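Local structure of nourseothricin acetyltransferase (Streptomyces noursei, 5C82) at residues A25-F30 against V113-R118; D33-V38 against R48-D53; C165-A170 against Q181-S186. The protein probably transfers an acetyl group from acetyl-CoA to the antibiotic nourseothricin, as a GNAT-family acetyltransferase linked to antibiotic resistance. The protein carries 1 engineered substitution. All coordinates share one frame; numbering follows the deposited sequence. Where two conformers were deposited one is given.

The chain leaves helix 20-25 and enters interaction 1 at residues 25-30. It then runs into interaction 2, a beta hairpin closed by 33-38 and 48-53. This hairpin is nested in the larger loop that interaction 1 closes when 113-118 returns, after strand 105-113 of the main sheet. Interaction 3 follows in series and pairs 165-170 with 181-186, the last two strands, closing the loop 171-180 between them. Interactions 1 and 3 lie on opposite sides of the chain's centre, with centres about 23 Å apart. Interactions 2 and 3 touch: V38 of the hairpin packs on L167, T169, Q181 and L183, so the small antiparallel sheet rests against the main one.

Interaction 1: A25-F30 against V113-R118; sequences ALDGSF and VAPEHR
R118 reaches across to the backbone of S29 and grips its carbonyl with two nitrogens. The contact belongs to the GNAT fold and sits where the loop after strand 105-113 leads into helix 122-137. R118 opens the R-x-x-G-x-G pattern of that loop, which in GNAT relatives binds the pyrophosphate of acetyl-CoA. Its partner is the loop between helix 20-25 and strand 30-32.

NH1 of R118 donates to S29 O at 2.7 Å. NH2 of R118 meets the same S29 O at 2.9 Å. This is an end-on grip, with S29 O close to the guanidinium plane. The side chain also folds back on its own segment, helped by a bend at chi3 (-147°). NE of R118 donates to V113 O at 2.8 Å, from above the plane of that carbonyl. NH2 of R118 reaches V113 O at 3.0 Å, almost in line with the C=O bond. All three guanidinium nitrogens are therefore used, and each carbonyl oxygen takes two bonds. Four bonds near one plane should fix the rotation of the group. The CA of P115 lies over one of its faces, toward the rim.

D27 OD1 takes the hydroxyl of S29 and, weakly, its backbone N. The bond from S29 OG to D27 OD1 is 2.7 Å, with the hydroxyl above the carboxylate plane. The D27 side chain also crosses the P115 ring at about a right angle, with D27 OD2 3.4 Å from P115 CG. On the other segment, H117 N donates to A114 O. H117 ND1 is bonded to the hydroxyl of Y10.

L26 supplies the apolar end and also packs on L91 and F94 of strand 91-100. Its CD1 lies 4.3 Å from A114 CB.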
loop_
_atom_site.group_PDB
_atom_site.type_symbol
_atom_site.label_atom_id
_atom_site.label_comp_id
_atom_site.label_asym_id
_atom_site.label_seq_id
_atom_site.Cartn_x
_atom_site.Cartn_y
_atom_site.Cartn_z
ATOM N N ALA A 25 13.581 21.658 -5.725
ATOM C CA ALA A 25 14.063 22.059 -7.051
ATOM C C ALA A 25 14.646 20.946 -7.898
ATOM O O ALA A 25 14.730 21.113 -9.120
ATOM C CB ALA A 25 15.097 23.167 -6.916
ATOM N N LEU A 26 15.131 19.857 -7.270
ATOM C CA LEU A 26 15.758 18.762 -8.001
ATOM C C LEU A 26 14.775 18.169 -9.007
ATOM O O LEU A 26 13.606 17.923 -8.694
ATOM C CB LEU A 26 16.342 17.698 -7.052
ATOM C CG LEU A 26 17.159 16.552 -7.689
ATOM C CD1 LEU A 26 18.347 16.185 -6.819
ATOM C CD2 LEU A 26 16.285 15.333 -7.928
ATOM N N ASP A 27 15.273 17.973 -10.216
ATOM C CA ASP A 27 14.536 17.473 -11.360
ATOM C C ASP A 27 14.360 15.946 -11.344
ATOM O O ASP A 27 15.240 15.214 -11.793
ATOM C CB ASP A 27 15.245 17.943 -12.648
ATOM C CG ASP A 27 14.495 17.679 -13.939
ATOM O OD1 ASP A 27 13.248 17.569 -13.890
ATOM O OD2 ASP A 27 15.142 17.671 -15.006
ATOM N N GLY A 28 13.196 15.495 -10.900
ATOM C CA GLY A 28 12.855 14.078 -10.883
ATOM C C GLY A 28 12.205 13.584 -12.165
ATOM O O GLY A 28 11.672 12.470 -12.201
ATOM N N SER A 29 12.241 14.401 -13.235
ATOM C CA SER A 29 11.606 14.026 -14.496
ATOM C C SER A 29 12.467 13.045 -15.245
ATOM O O SER A 29 13.657 12.938 -14.964
ATOM C CB SER A 29 11.314 15.260 -15.353
ATOM O OG SER A 29 12.534 15.832 -15.791
ATOM N N PHE A 30 11.860 12.306 -16.179
ATOM C CA PHE A 30 12.559 11.307 -17.003
ATOM C C PHE A 30 11.820 11.110 -18.328
ATOM O O PHE A 30 10.615 11.352 -18.415
ATOM C CB PHE A 30 12.664 9.954 -16.252
ATOM C CG PHE A 30 11.337 9.305 -15.929
ATOM C CD1 PHE A 30 10.706 9.545 -14.714
ATOM C CD2 PHE A 30 10.751 8.402 -16.815
ATOM C CE1 PHE A 30 9.487 8.931 -14.409
ATOM C CE2 PHE A 30 9.544 7.767 -16.493
ATOM C CZ PHE A 30 8.905 8.072 -15.314
ATOM N N VAL A 113 17.394 11.325 -8.348
ATOM C CA VAL A 113 18.736 11.674 -8.770
ATOM C C VAL A 113 18.598 12.691 -9.923
ATOM O O VAL A 113 17.755 12.489 -10.796
ATOM C CB VAL A 113 19.560 10.399 -9.145
ATOM C CG1 VAL A 113 20.959 10.739 -9.686
ATOM C CG2 VAL A 113 19.679 9.456 -7.958
ATOM N N ALA A 114 19.385 13.803 -9.896
ATOM C CA ALA A 114 19.377 14.843 -10.945
ATOM C C ALA A 114 19.777 14.176 -12.261
ATOM O O ALA A 114 20.655 13.319 -12.232
ATOM C CB ALA A 114 20.322 15.980 -10.595
ATOM N N PRO A 115 19.065 14.463 -13.382
ATOM C CA PRO A 115 19.298 13.723 -14.646
ATOM C C PRO A 115 20.732 13.573 -15.116
ATOM O O PRO A 115 21.054 12.511 -15.642
ATOM C CB PRO A 115 18.454 14.478 -15.688
ATOM C CG PRO A 115 17.942 15.697 -14.998
ATOM C CD PRO A 115 17.955 15.423 -13.534
ATOM N N GLU A 116 21.585 14.594 -14.890
ATOM C CA GLU A 116 23.013 14.611 -15.256
ATOM C C GLU A 116 23.823 13.615 -14.403
ATOM O O GLU A 116 24.891 13.157 -14.824
ATOM C CB GLU A 116 23.620 16.019 -15.052
ATOM C CG GLU A 116 22.678 17.203 -15.235
ATOM C CD GLU A 116 21.911 17.627 -13.996
ATOM O OE1 GLU A 116 22.552 18.058 -13.011
ATOM O OE2 GLU A 116 20.661 17.558 -14.024
ATOM N N HIS A 117 23.335 13.334 -13.178
ATOM C CA HIS A 117 23.987 12.448 -12.212
ATOM C C HIS A 117 23.497 11.020 -12.320
ATOM O O HIS A 117 24.023 10.133 -11.639
ATOM C CB HIS A 117 23.829 13.012 -10.793
ATOM C CG HIS A 117 24.452 14.365 -10.650
ATOM N ND1 HIS A 117 25.830 14.522 -10.568
ATOM C CD2 HIS A 117 23.870 15.585 -10.624
ATOM C CE1 HIS A 117 26.037 15.824 -10.472
ATOM N NE2 HIS A 117 24.888 16.505 -10.501
ATOM N N ARG A 118 22.503 10.783 -13.197
ATOM C CA ARG A 118 21.968 9.438 -13.399
ATOM C C ARG A 118 22.998 8.513 -14.070
ATOM O O ARG A 118 23.680 8.914 -15.016
ATOM C CB ARG A 118 20.619 9.475 -14.122
ATOM C CG ARG A 118 19.514 9.899 -13.169
ATOM C CD ARG A 118 18.172 10.035 -13.836
ATOM N NE ARG A 118 17.425 11.109 -13.194
ATOM C CZ ARG A 118 16.282 11.616 -13.634
ATOM N NH1 ARG A 118 15.704 11.124 -14.725
ATOM N NH2 ARG A 118 15.705 12.618 -12.987
#

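Interaction 2: D33-V38 against R48-D53; sequences DTVFRV and REVPVD
T34 and E49 meet across a beta hairpin, the antiparallel pair of strands 34-40 and 44-58. T34 OG1 donates to E49 OE2 at 2.7 Å and uses the anti lone pair of the carboxylate. The hairpin is strongly twisted, with 133° between the N-to-C directions of the two short strands. V35 pairs with V50 and R37 with R48 as hydrogen-bonded pairs. F36 and E49 form the non-hydrogen-bonded pair between them. Beyond the T34-P51 pair, V52 N donates to D33 O at 2.8 Å.

The tight side carries T34, F36 and E49 and is backed by helix 151-158. E49 crosses one face of the F36 ring at a slant, with its CB over the face but toward the rim. That CB sits 3.9 Å from the F36 ring centroid in a CH-pi contact. The carboxylate is stacked on the ring, the planes 19° apart. CG of E49 lies anti to the backbone N (chi1 -164°) and the chain is extended beyond it, which carries the carboxylate out to T34. Both carboxylate oxygens are engaged, because E49 OE1 bonds H155 NE2 of that helix. This should hold the group flat over the ring.

The face of V35 and V50 holds a second packed patch, where V35 CG2 lies 3.8 Å from V50 CG2 and equally far from V52 CG1. R37 and R48 form the looser, solvent side. They are exposed and lie side by side, pointing the same way. Their like charges come close, with R37 NH1 3.5 Å from R48 NH2, which probably costs some energy. V50 belongs to both parts. Its CG2 lies over a face of the R37 guanidinium, toward the rim. Its CG1 lies over the centre of the R48 guanidinium, 3.6 Å above the plane.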
loop_
_atom_site.group_PDB
_atom_site.type_symbol
_atom_site.label_atom_id
_atom_site.label_comp_id
_atom_site.label_asym_id
_atom_site.label_seq_id
_atom_site.Cartn_x
_atom_site.Cartn_y
_atom_site.Cartn_z
ATOM N N ASP A 33 11.604 5.155 -23.495
ATOM C CA ASP A 33 11.208 4.548 -24.774
ATOM C C ASP A 33 10.314 3.322 -24.527
ATOM O O ASP A 33 9.796 2.744 -25.484
ATOM C CB ASP A 33 12.465 4.121 -25.573
ATOM C CG ASP A 33 13.428 5.239 -25.931
ATOM O OD1 ASP A 33 12.996 6.210 -26.591
ATOM O OD2 ASP A 33 14.625 5.118 -25.598
ATOM N N THR A 34 10.154 2.906 -23.248
ATOM C CA THR A 34 9.349 1.721 -22.866
ATOM C C THR A 34 8.585 1.998 -21.574
ATOM O O THR A 34 8.934 2.930 -20.860
ATOM C CB THR A 34 10.199 0.426 -22.682
ATOM O OG1 THR A 34 11.018 0.555 -21.534
ATOM C CG2 THR A 34 11.065 0.068 -23.878
ATOM N N VAL A 35 7.542 1.189 -21.284
ATOM C CA VAL A 35 6.727 1.247 -20.061
ATOM C C VAL A 35 6.353 -0.186 -19.726
ATOM O O VAL A 35 6.386 -1.052 -20.605
ATOM C CB VAL A 35 5.438 2.163 -20.123
ATOM C CG1 VAL A 35 5.776 3.633 -20.403
ATOM C CG2 VAL A 35 4.391 1.630 -21.118
ATOM N N PHE A 36 6.005 -0.448 -18.471
ATOM C CA PHE A 36 5.521 -1.772 -18.095
ATOM C C PHE A 36 4.016 -1.638 -18.095
ATOM O O PHE A 36 3.462 -0.816 -17.347
ATOM C CB PHE A 36 6.071 -2.242 -16.747
ATOM C CG PHE A 36 7.493 -2.766 -16.823
ATOM C CD1 PHE A 36 8.578 -1.895 -16.776
ATOM C CD2 PHE A 36 7.746 -4.140 -16.900
ATOM C CE1 PHE A 36 9.891 -2.383 -16.823
ATOM C CE2 PHE A 36 9.055 -4.628 -16.941
ATOM C CZ PHE A 36 10.124 -3.747 -16.889
ATOM N N ARG A 37 3.382 -2.313 -19.062
ATOM C CA ARG A 37 1.934 -2.332 -19.225
ATOM C C ARG A 37 1.422 -3.341 -18.228
ATOM O O ARG A 37 1.953 -4.461 -18.135
ATOM C CB ARG A 37 1.536 -2.749 -20.664
ATOM C CG ARG A 37 0.018 -2.717 -20.916
ATOM C CD ARG A 37 -0.313 -3.031 -22.358
ATOM N NE ARG A 37 0.008 -1.910 -23.245
ATOM C CZ ARG A 37 0.150 -2.008 -24.565
ATOM N NH1 ARG A 37 0.015 -3.185 -25.169
ATOM N NH2 ARG A 37 0.448 -0.936 -25.287
ATOM N N VAL A 38 0.428 -2.914 -17.444
ATOM C CA VAL A 38 -0.200 -3.725 -16.414
ATOM C C VAL A 38 -1.553 -4.204 -16.957
ATOM O O VAL A 38 -2.374 -3.390 -17.384
ATOM C CB VAL A 38 -0.333 -2.963 -15.060
ATOM C CG1 VAL A 38 -1.107 -3.784 -14.044
ATOM C CG2 VAL A 38 1.034 -2.566 -14.503
ATOM N N ARG A 48 4.113 -6.388 -18.601
ATOM C CA ARG A 48 4.890 -6.608 -19.806
ATOM C C ARG A 48 5.483 -5.294 -20.217
ATOM O O ARG A 48 4.748 -4.323 -20.369
ATOM C CB ARG A 48 3.999 -7.168 -20.928
ATOM C CG ARG A 48 4.771 -7.659 -22.158
ATOM C CD ARG A 48 3.888 -8.425 -23.144
ATOM N NE ARG A 48 2.725 -7.650 -23.585
ATOM C CZ ARG A 48 2.593 -7.097 -24.789
ATOM N NH1 ARG A 48 3.547 -7.237 -25.703
ATOM N NH2 ARG A 48 1.500 -6.406 -25.092
ATOM N N GLU A 49 6.801 -5.258 -20.406
ATOM C CA GLU A 49 7.505 -4.078 -20.901
ATOM C C GLU A 49 7.212 -3.929 -22.402
ATOM O O GLU A 49 7.416 -4.862 -23.176
ATOM C CB GLU A 49 9.003 -4.186 -20.655
ATOM C CG GLU A 49 9.695 -2.838 -20.805
ATOM C CD GLU A 49 11.166 -2.849 -20.462
ATOM O OE1 GLU A 49 11.688 -3.931 -20.116
ATOM O OE2 GLU A 49 11.794 -1.766 -20.500
ATOM N N VAL A 50 6.637 -2.785 -22.773
ATOM C CA VAL A 50 6.234 -2.468 -24.130
ATOM C C VAL A 50 6.905 -1.189 -24.632
ATOM O O VAL A 50 7.052 -0.236 -23.856
ATOM C CB VAL A 50 4.682 -2.391 -24.291
ATOM C CG1 VAL A 50 4.025 -3.780 -24.222
ATOM C CG2 VAL A 50 4.048 -1.431 -23.286
ATOM N N PRO A 51 7.287 -1.118 -25.933
ATOM C CA PRO A 51 7.835 0.149 -26.448
ATOM C C PRO A 51 6.752 1.230 -26.520
ATOM O O PRO A 51 5.573 0.906 -26.661
ATOM C CB PRO A 51 8.340 -0.216 -27.851
ATOM C CG PRO A 51 7.522 -1.407 -28.262
ATOM C CD PRO A 51 7.176 -2.146 -26.998
ATOM N N VAL A 52 7.143 2.507 -26.380
ATOM C CA VAL A 52 6.234 3.645 -26.510
ATOM C C VAL A 52 6.827 4.617 -27.516
ATOM O O VAL A 52 8.010 4.952 -27.412
ATOM C CB VAL A 52 5.813 4.360 -25.182
ATOM C CG1 VAL A 52 4.814 3.530 -24.386
ATOM C CG2 VAL A 52 7.015 4.757 -24.322
ATOM N N ASP A 53 6.028 5.043 -28.502
ATOM C CA ASP A 53 6.477 6.031 -29.479
ATOM C C ASP A 53 5.394 7.103 -29.750
ATOM O O ASP A 53 4.267 6.749 -30.091
ATOM C CB ASP A 53 7.023 5.417 -30.763
ATOM C CG ASP A 53 7.716 6.465 -31.609
ATOM O OD1 ASP A 53 8.872 6.823 -31.284
ATOM O OD2 ASP A 53 7.062 7.020 -32.510
#

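Interaction 3: C165-A170 against Q181-S186; sequences CGLDTA and QALYMS
C165 and G166 both face Y184, a classic beta bulge in the antiparallel pair of strands 163-168 and 182-188. These are the last strands of the GNAT sheet. C165 N donates to Y184 O at 2.8 Å, and G166 N reaches the same oxygen only weakly. Y184 N returns a bond to G166 O at 2.8 Å. Past the bulge, D168 and A182 form a regular hydrogen-bonded pair.

The Y184 ring lies along the backbone of G166 and L167, with CD2 of Y184 3.6 Å from L167 N. Its far end runs beside D168 and points the same way, the carboxylate and ring planes 74° apart. D168 OD1 accepts from A170 N and makes an Asx turn at the end of the strand. D168 OD2 forms a salt bridge with R105 of the second subunit. Residues G166 to D168 also pair with a strand of that subunit, so the sheet continues across the dimer interface.

L167 and L183 share the opposite face, where V38 of strand 34-40 packs on both. At the far end Q181 NE2 donates to G179 O and, at 2.8 Å, to a water. CG of Q181 lies 3.8 Å from T169 CG2.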
loop_
_atom_site.group_PDB
_atom_site.type_symbol
_atom_site.label_atom_id
_atom_site.label_comp_id
_atom_site.label_asym_id
_atom_site.label_seq_id
_atom_site.Cartn_x
_atom_site.Cartn_y
_atom_site.Cartn_z
ATOM N N CYS A 165 6.928 -7.158 -5.625
ATOM C CA CYS A 165 6.273 -7.821 -4.497
ATOM C C CYS A 165 4.771 -7.526 -4.464
ATOM O O CYS A 165 4.053 -8.026 -3.615
ATOM C CB CYS A 165 6.952 -7.469 -3.179
ATOM S SG CYS A 165 6.671 -5.776 -2.630
ATOM N N GLY A 166 4.320 -6.699 -5.385
ATOM C CA GLY A 166 2.921 -6.336 -5.476
ATOM C C GLY A 166 2.718 -5.126 -6.354
ATOM O O GLY A 166 3.639 -4.698 -7.069
ATOM N N LEU A 167 1.491 -4.579 -6.297
ATOM C CA LEU A 167 1.070 -3.420 -7.074
ATOM C C LEU A 167 -0.258 -2.883 -6.555
ATOM O O LEU A 167 -0.953 -3.587 -5.826
ATOM C CB LEU A 167 0.959 -3.761 -8.593
ATOM C CG LEU A 167 -0.235 -4.614 -9.094
ATOM C CD1 LEU A 167 -0.422 -4.461 -10.578
ATOM C CD2 LEU A 167 0.006 -6.074 -8.890
ATOM N N ASP A 168 -0.609 -1.652 -6.944
ATOM C CA ASP A 168 -1.920 -1.047 -6.674
ATOM C C ASP A 168 -2.323 -0.253 -7.913
ATOM O O ASP A 168 -1.826 0.854 -8.135
ATOM C CB ASP A 168 -1.960 -0.187 -5.391
ATOM C CG ASP A 168 -3.377 0.286 -4.994
ATOM O OD1 ASP A 168 -4.322 0.146 -5.819
ATOM O OD2 ASP A 168 -3.537 0.793 -3.887
ATOM N N THR A 169 -3.267 -0.804 -8.687
ATOM C CA THR A 169 -3.749 -0.195 -9.930
ATOM C C THR A 169 -4.632 1.018 -9.706
ATOM O O THR A 169 -4.953 1.742 -10.654
ATOM C CB THR A 169 -4.500 -1.254 -10.795
ATOM O OG1 THR A 169 -5.647 -1.705 -10.077
ATOM C CG2 THR A 169 -3.621 -2.433 -11.200
ATOM N N ALA A 170 -5.069 1.216 -8.463
ATOM C CA ALA A 170 -6.001 2.278 -8.105
ATOM C C ALA A 170 -5.341 3.459 -7.393
ATOM O O ALA A 170 -6.001 4.479 -7.214
ATOM C CB ALA A 170 -7.115 1.685 -7.246
ATOM N N GLN A 181 -0.076 2.811 -12.845
ATOM C CA GLN A 181 -0.352 1.906 -11.716
ATOM C C GLN A 181 0.847 1.965 -10.789
ATOM O O GLN A 181 1.987 2.167 -11.255
ATOM C CB GLN A 181 -0.598 0.453 -12.188
ATOM C CG GLN A 181 -1.825 0.270 -13.146
ATOM C CD GLN A 181 -1.588 0.823 -14.532
ATOM O OE1 GLN A 181 -0.543 0.566 -15.166
ATOM N NE2 GLN A 181 -2.491 1.684 -14.989
ATOM N N ALA A 182 0.607 1.816 -9.486
ATOM C CA ALA A 182 1.739 1.808 -8.556
ATOM C C ALA A 182 2.337 0.390 -8.521
ATOM O O ALA A 182 1.604 -0.571 -8.406
ATOM C CB ALA A 182 1.280 2.237 -7.170
ATOM N N LEU A 183 3.635 0.253 -8.704
ATOM C CA LEU A 183 4.273 -1.058 -8.627
ATOM C C LEU A 183 5.070 -1.106 -7.341
ATOM O O LEU A 183 5.745 -0.121 -6.978
ATOM C CB LEU A 183 5.168 -1.374 -9.838
ATOM C CG LEU A 183 4.558 -1.295 -11.248
ATOM C CD1 LEU A 183 5.603 -1.671 -12.282
ATOM C CD2 LEU A 183 3.252 -2.163 -11.406
ATOM N N TYR A 184 4.971 -2.241 -6.644
ATOM C CA TYR A 184 5.637 -2.440 -5.365
ATOM C C TYR A 184 6.813 -3.390 -5.479
ATOM O O TYR A 184 6.705 -4.422 -6.135
ATOM C CB TYR A 184 4.622 -2.880 -4.297
ATOM C CG TYR A 184 3.495 -1.882 -4.073
ATOM C CD1 TYR A 184 3.720 -0.513 -4.173
ATOM C CD2 TYR A 184 2.238 -2.304 -3.640
ATOM C CE1 TYR A 184 2.709 0.405 -3.911
ATOM C CE2 TYR A 184 1.215 -1.389 -3.389
ATOM C CZ TYR A 184 1.455 -0.037 -3.540
ATOM O OH TYR A 184 0.480 0.890 -3.268
HETATM N N MSE A 185 7.981 -2.982 -4.930
HETATM C CA MSE A 185 9.186 -3.818 -4.983
HETATM C C MSE A 185 9.822 -3.914 -3.619
HETATM O O MSE A 185 9.810 -2.951 -2.846
HETATM C CB MSE A 185 10.197 -3.317 -6.041
HETATM C CG MSE A 185 9.593 -3.142 -7.453
HETATM SE SE MSE A 185 10.891 -2.564 -8.750
HETATM C CE MSE A 185 11.897 -4.320 -9.005
ATOM N N SER A 186 10.352 -5.082 -3.300
ATOM C CA SER A 186 10.969 -5.268 -2.006
ATOM C C SER A 186 12.293 -5.994 -2.109
ATOM O O SER A 186 12.568 -6.680 -3.096
ATOM C CB SER A 186 10.036 -5.993 -1.042
ATOM O OG SER A 186 9.796 -7.319 -1.486
HETATM O O HOH W 1 -4.910 2.561 -13.876
#